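Local coordinates for protein PA1221 (PDB 4DG8) that belongs to the AMP-binding enzymes of the ANL superfamily, also carries a phosphopantetheine attachment region, and holds adenosine monophosphate, at residues D60-L65 against C93-L98; G81-Y86 against I128-T133. One frame throughout, in Å; residues are numbered along the deposited sequence.

Contact 1 of 2, residues D60-L65 against C93-L98; sequences DSAEQL and CLLAIL
Ala62 and Leu65 pack against Cys93, Leu95 and Ala96 in a buried helix-to-helix contact made by apolar side chains, where helix 55-72 crosses helix 88-99 on the flank of the seven-stranded mixed sheet. The segment axes come within 7.9 Å and their directions differ by 54°. Small residues meet at the crossing: CA of Ala62 lies only 4.4 Å from CA of Ala96.

Each alanine methyl is flanked by a leucine of the other helix. The Ala96 CB lies alongside Leu65, touching its CB, CG and CD2, with the closest approach 3.5 Å at CG. In return the Ala62 CB rests along the flank of Leu95, 3.6 Å from CD2, with CG and CB of the same leucine close behind. Both leucines hold CG opposite the backbone N (chi1 178° in Leu65, -179° in Leu95), which stretches each chain along the neighbouring methyl. The CD2 branch of Leu65 also reaches Cys93, 3.7 Å from its CA and 3.9 Å from its SG. The tightest spot involves a backbone atom: Ala62 O is 3.2 Å from Ala96 CB.

Beyond the pair, Leu95 also packs on Phe33 of helix 29-39, and Leu65 touches Leu149 in a loop. The far side of helix 88-99 faces the sheet, where Leu94 meets Val82. Helix 55-72 therefore forms a second layer over this helix.

Aliphatic carbons, a thiol and one backbone carbonyl meet here, so the fit of shapes and the burial of apolar surface hold the two helices together, rather than any directional bond between them.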
loop_
_atom_site.group_PDB
_atom_site.type_symbol
_atom_site.label_atom_id
_atom_site.label_comp_id
_atom_site.label_asym_id
_atom_site.label_seq_id
_atom_site.Cartn_x
_atom_site.Cartn_y
_atom_site.Cartn_z
ATOM N N ASP A 60 -18.932 19.066 -1.250
ATOM C CA ASP A 60 -20.389 18.981 -1.078
ATOM C C ASP A 60 -20.907 17.535 -1.030
ATOM O O ASP A 60 -21.728 17.173 -0.168
ATOM C CB ASP A 60 -21.129 19.711 -2.204
ATOM C CG ASP A 60 -20.980 21.225 -2.142
ATOM O OD1 ASP A 60 -20.518 21.767 -1.105
ATOM O OD2 ASP A 60 -21.344 21.870 -3.154
ATOM N N SER A 61 -20.458 16.714 -1.973
ATOM C CA SER A 61 -20.933 15.333 -2.022
ATOM C C SER A 61 -20.491 14.570 -0.769
ATOM O O SER A 61 -21.278 13.846 -0.140
ATOM C CB SER A 61 -20.450 14.635 -3.296
ATOM O OG SER A 61 -20.918 15.316 -4.450
ATOM N N ALA A 62 -19.229 14.755 -0.402
ATOM C CA ALA A 62 -18.664 14.096 0.763
ATOM C C ALA A 62 -19.302 14.587 2.064
ATOM O O ALA A 62 -19.516 13.808 2.970
ATOM C CB ALA A 62 -17.138 14.272 0.799
ATOM N N GLU A 63 -19.593 15.880 2.160
ATOM C CA GLU A 63 -20.302 16.414 3.326
ATOM C C GLU A 63 -21.673 15.757 3.454
ATOM O O GLU A 63 -22.064 15.336 4.547
ATOM C CB GLU A 63 -20.431 17.945 3.260
ATOM C CG GLU A 63 -19.113 18.699 3.511
ATOM C CD GLU A 63 -19.288 20.215 3.642
ATOM O OE1 GLU A 63 -20.143 20.809 2.945
ATOM O OE2 GLU A 63 -18.566 20.816 4.464
ATOM N N GLN A 64 -22.397 15.647 2.339
ATOM C CA GLN A 64 -23.719 14.997 2.370
ATOM C C GLN A 64 -23.672 13.522 2.826
ATOM O O GLN A 64 -24.422 13.075 3.741
ATOM C CB GLN A 64 -24.400 15.117 1.004
ATOM C CG GLN A 64 -25.807 14.554 0.986
ATOM C CD GLN A 64 -26.461 14.683 -0.369
ATOM O OE1 GLN A 64 -25.953 15.378 -1.254
ATOM N NE2 GLN A 64 -27.592 14.008 -0.544
ATOM N N LEU A 65 -22.771 12.766 2.200
ATOM C CA LEU A 65 -22.571 11.384 2.612
ATOM C C LEU A 65 -22.181 11.317 4.099
ATOM O O LEU A 65 -22.618 10.429 4.836
ATOM C CB LEU A 65 -21.513 10.708 1.736
ATOM C CG LEU A 65 -21.191 9.260 2.110
ATOM C CD1 LEU A 65 -22.474 8.444 2.179
ATOM C CD2 LEU A 65 -20.218 8.653 1.087
ATOM N N CYS A 93 -16.523 8.551 -0.911
ATOM C CA CYS A 93 -16.694 7.754 0.309
ATOM C C CYS A 93 -15.532 7.953 1.260
ATOM O O CYS A 93 -15.729 8.113 2.460
ATOM C CB CYS A 93 -16.777 6.253 -0.004
ATOM S SG CYS A 93 -18.369 5.696 -0.578
ATOM N N LEU A 94 -14.314 7.914 0.727
ATOM C CA LEU A 94 -13.145 8.029 1.599
ATOM C C LEU A 94 -13.167 9.369 2.322
ATOM O O LEU A 94 -12.879 9.449 3.531
ATOM C CB LEU A 94 -11.838 7.902 0.801
ATOM C CG LEU A 94 -11.609 6.590 0.041
ATOM C CD1 LEU A 94 -10.243 6.640 -0.617
ATOM C CD2 LEU A 94 -11.705 5.381 0.976
ATOM N N LEU A 95 -13.500 10.433 1.588
ATOM C CA LEU A 95 -13.508 11.741 2.243
ATOM C C LEU A 95 -14.650 11.841 3.268
ATOM O O LEU A 95 -14.487 12.451 4.317
ATOM C CB LEU A 95 -13.591 12.890 1.214
ATOM C CG LEU A 95 -13.594 14.323 1.746
ATOM C CD1 LEU A 95 -12.324 14.603 2.576
ATOM C CD2 LEU A 95 -13.732 15.337 0.590
ATOM N N ALA A 96 -15.815 11.277 2.947
ATOM C CA ALA A 96 -16.968 11.387 3.844
ATOM C C ALA A 96 -16.698 10.612 5.150
ATOM O O ALA A 96 -17.057 11.056 6.260
ATOM C CB ALA A 96 -18.221 10.877 3.158
ATOM N N ILE A 97 -16.036 9.467 5.000
ATOM C CA ILE A 97 -15.618 8.677 6.149
ATOM C C ILE A 97 -14.676 9.499 7.012
ATOM O O ILE A 97 -14.909 9.648 8.211
ATOM C CB ILE A 97 -14.973 7.335 5.744
ATOM C CG1 ILE A 97 -16.062 6.348 5.320
ATOM C CG2 ILE A 97 -14.222 6.723 6.938
ATOM C CD1 ILE A 97 -15.588 5.275 4.326
ATOM N N LEU A 98 -13.641 10.081 6.405
ATOM C CA LEU A 98 -12.721 10.900 7.204
ATOM C C LEU A 98 -13.379 12.102 7.890
ATOM O O LEU A 98 -13.088 12.400 9.055
ATOM C CB LEU A 98 -11.531 11.358 6.361
ATOM C CG LEU A 98 -10.697 10.216 5.775
ATOM C CD1 LEU A 98 -9.473 10.826 5.140
ATOM C CD2 LEU A 98 -10.317 9.203 6.855
#

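Contact 2 of 2, residues G81-Y86 against I128-T133; sequences GVYGEY and ILDCST
Gly81, Val82 and Tyr83 pair with Ile128, Leu129 and Asp130 as neighbouring parallel strands. The backbones come closest at the start, where Gly81, lacking a side chain, lets its CA come to 4.0 Å from Ile128 CA. Leu129 N gives to Gly81 O at 2.7 Å. Tyr83 then bonds both ways: its N gives to Leu129 O at 3.0 Å and its O takes Cys131 N at 2.7 Å. Val82 and Leu129 share one buried face of the sheet, the one covered by helix 88-99.

On the other face the Tyr83 ring stands beside Asp130. With CG opposite the backbone N in both residues, ring and carboxylate point the same way, their planes 71° apart. Asp130 OD1 lies at the ring edge, 3.5 Å from Tyr83 CD2, while Ser132 CB touches CE2. That same OD1 is gripped twice, by Ser132 N and by Ser132 OG at 2.6 Å, which fixes the carboxylate's rotation. The solvent side lies beyond the strand ends: Ser132 is partly exposed, the segments part, and the exposed Glu85 leads its carboxylate away from the other strand.

Asp130 with Ser132 makes an Asx turn closing the strand end; the pairing belongs to the parallel part of an alpha/beta sheet, flanked here by strands 103-106 and 143-145.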
loop_
_atom_site.group_PDB
_atom_site.type_symbol
_atom_site.label_atom_id
_atom_site.label_comp_id
_atom_site.label_asym_id
_atom_site.label_seq_id
_atom_site.Cartn_x
_atom_site.Cartn_y
_atom_site.Cartn_z
ATOM N N GLY A 81 -16.276 0.234 5.860
ATOM C CA GLY A 81 -15.765 -0.449 4.688
ATOM C C GLY A 81 -16.110 0.244 3.386
ATOM O O GLY A 81 -17.126 0.922 3.296
ATOM N N VAL A 82 -15.264 0.058 2.375
ATOM C CA VAL A 82 -15.533 0.559 1.038
ATOM C C VAL A 82 -15.253 -0.534 0.035
ATOM O O VAL A 82 -14.172 -1.134 0.062
ATOM C CB VAL A 82 -14.656 1.764 0.706
ATOM C CG1 VAL A 82 -14.876 2.219 -0.753
ATOM C CG2 VAL A 82 -14.947 2.891 1.675
ATOM N N TYR A 83 -16.234 -0.816 -0.823
ATOM C CA TYR A 83 -16.026 -1.725 -1.950
ATOM C C TYR A 83 -16.283 -1.032 -3.282
ATOM O O TYR A 83 -17.246 -0.277 -3.431
ATOM C CB TYR A 83 -16.895 -2.992 -1.827
ATOM C CG TYR A 83 -16.865 -3.852 -3.088
ATOM C CD1 TYR A 83 -15.747 -4.606 -3.412
ATOM C CD2 TYR A 83 -17.957 -3.896 -3.957
ATOM C CE1 TYR A 83 -15.707 -5.377 -4.559
ATOM C CE2 TYR A 83 -17.934 -4.676 -5.114
ATOM C CZ TYR A 83 -16.805 -5.410 -5.408
ATOM O OH TYR A 83 -16.766 -6.171 -6.553
ATOM N N GLY A 84 -15.370 -1.225 -4.223
ATOM C CA GLY A 84 -15.645 -1.033 -5.638
ATOM C C GLY A 84 -14.393 -0.616 -6.403
ATOM O O GLY A 84 -13.394 -0.239 -5.791
ATOM N N GLU A 85 -14.465 -0.633 -7.733
ATOM C CA GLU A 85 -13.372 -0.140 -8.574
ATOM C C GLU A 85 -13.242 1.371 -8.399
ATOM O O GLU A 85 -14.194 2.026 -7.981
ATOM C CB GLU A 85 -13.629 -0.457 -10.057
ATOM C CG GLU A 85 -13.665 -1.943 -10.404
ATOM C CD GLU A 85 -12.385 -2.664 -10.029
ATOM O OE1 GLU A 85 -11.331 -2.005 -9.934
ATOM O OE2 GLU A 85 -12.431 -3.892 -9.817
ATOM N N TYR A 86 -12.084 1.941 -8.725
ATOM C CA TYR A 86 -11.959 3.378 -8.555
ATOM C C TYR A 86 -13.030 4.122 -9.325
ATOM O O TYR A 86 -13.185 3.932 -10.533
ATOM C CB TYR A 86 -10.562 3.892 -8.905
ATOM C CG TYR A 86 -9.636 3.706 -7.746
ATOM C CD1 TYR A 86 -8.527 2.882 -7.844
ATOM C CD2 TYR A 86 -9.907 4.313 -6.526
ATOM C CE1 TYR A 86 -7.700 2.680 -6.766
ATOM C CE2 TYR A 86 -9.084 4.118 -5.438
ATOM C CZ TYR A 86 -7.979 3.299 -5.566
ATOM O OH TYR A 86 -7.149 3.092 -4.493
ATOM N N ILE A 128 -20.443 -1.476 5.295
ATOM C CA ILE A 128 -19.629 -1.424 4.095
ATOM C C ILE A 128 -20.350 -0.618 3.022
ATOM O O ILE A 128 -21.494 -0.928 2.659
ATOM C CB ILE A 128 -19.303 -2.833 3.551
ATOM C CG1 ILE A 128 -18.483 -3.640 4.567
ATOM C CG2 ILE A 128 -18.570 -2.737 2.194
ATOM C CD1 ILE A 128 -18.363 -5.117 4.211
ATOM N N LEU A 129 -19.675 0.399 2.497
ATOM C CA LEU A 129 -20.282 1.241 1.471
ATOM C C LEU A 129 -20.005 0.615 0.119
ATOM O O LEU A 129 -18.871 0.599 -0.328
ATOM C CB LEU A 129 -19.667 2.637 1.524
ATOM C CG LEU A 129 -19.957 3.400 2.815
ATOM C CD1 LEU A 129 -19.287 4.764 2.781
ATOM C CD2 LEU A 129 -21.471 3.535 2.983
ATOM N N ASP A 130 -21.047 0.122 -0.543
ATOM C CA ASP A 130 -20.862 -0.602 -1.793
ATOM C C ASP A 130 -20.934 0.381 -2.939
ATOM O O ASP A 130 -21.982 0.968 -3.177
ATOM C CB ASP A 130 -21.967 -1.660 -1.953
ATOM C CG ASP A 130 -21.765 -2.542 -3.184
ATOM O OD1 ASP A 130 -20.979 -2.171 -4.071
ATOM O OD2 ASP A 130 -22.395 -3.609 -3.266
ATOM N N CYS A 131 -19.812 0.594 -3.626
ATOM C CA CYS A 131 -19.775 1.543 -4.737
ATOM C C CYS A 131 -19.883 0.900 -6.105
ATOM O O CYS A 131 -19.831 1.606 -7.108
ATOM C CB CYS A 131 -18.507 2.410 -4.700
ATOM S SG CYS A 131 -18.382 3.441 -3.249
ATOM N N SER A 132 -20.001 -0.426 -6.163
ATOM C CA SER A 132 -20.046 -1.097 -7.463
ATOM C C SER A 132 -21.264 -0.632 -8.252
ATOM O O SER A 132 -22.279 -0.225 -7.685
ATOM C CB SER A 132 -20.062 -2.617 -7.307
ATOM O OG SER A 132 -21.173 -3.038 -6.535
ATOM N N THR A 133 -21.153 -0.642 -9.565
ATOM C CA THR A 133 -22.314 -0.325 -10.373
ATOM C C THR A 133 -23.185 -1.571 -10.514
ATOM O O THR A 133 -24.412 -1.502 -10.429
ATOM C CB THR A 133 -21.904 0.198 -11.746
ATOM O OG1 THR A 133 -21.155 -0.813 -12.426
ATOM C CG2 THR A 133 -21.046 1.451 -11.590
#

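Overall arrangement
Contacts 1 and 2, with centres 14 Å apart, are successive layers of one alpha/beta unit. Helix 88-99 lies between them: one side meets helix 55-72, the other rests on the paired strands. Two residues of segment 93-98 make the junction. Cys93 SG packs 3.5 Å from Cys131 SG and 3.6 Å from Leu129 CD1, and Ile97 CD1 reaches Val82 CG2 at 3.6 Å. The chain weaves between the layers, running from helix 55-72 to strand 79-83, then out again to helix 88-99, and later to strand 125-130. Neither contact supplies residues to the adenosine monophosphate pocket, which is built from later parts of the chain.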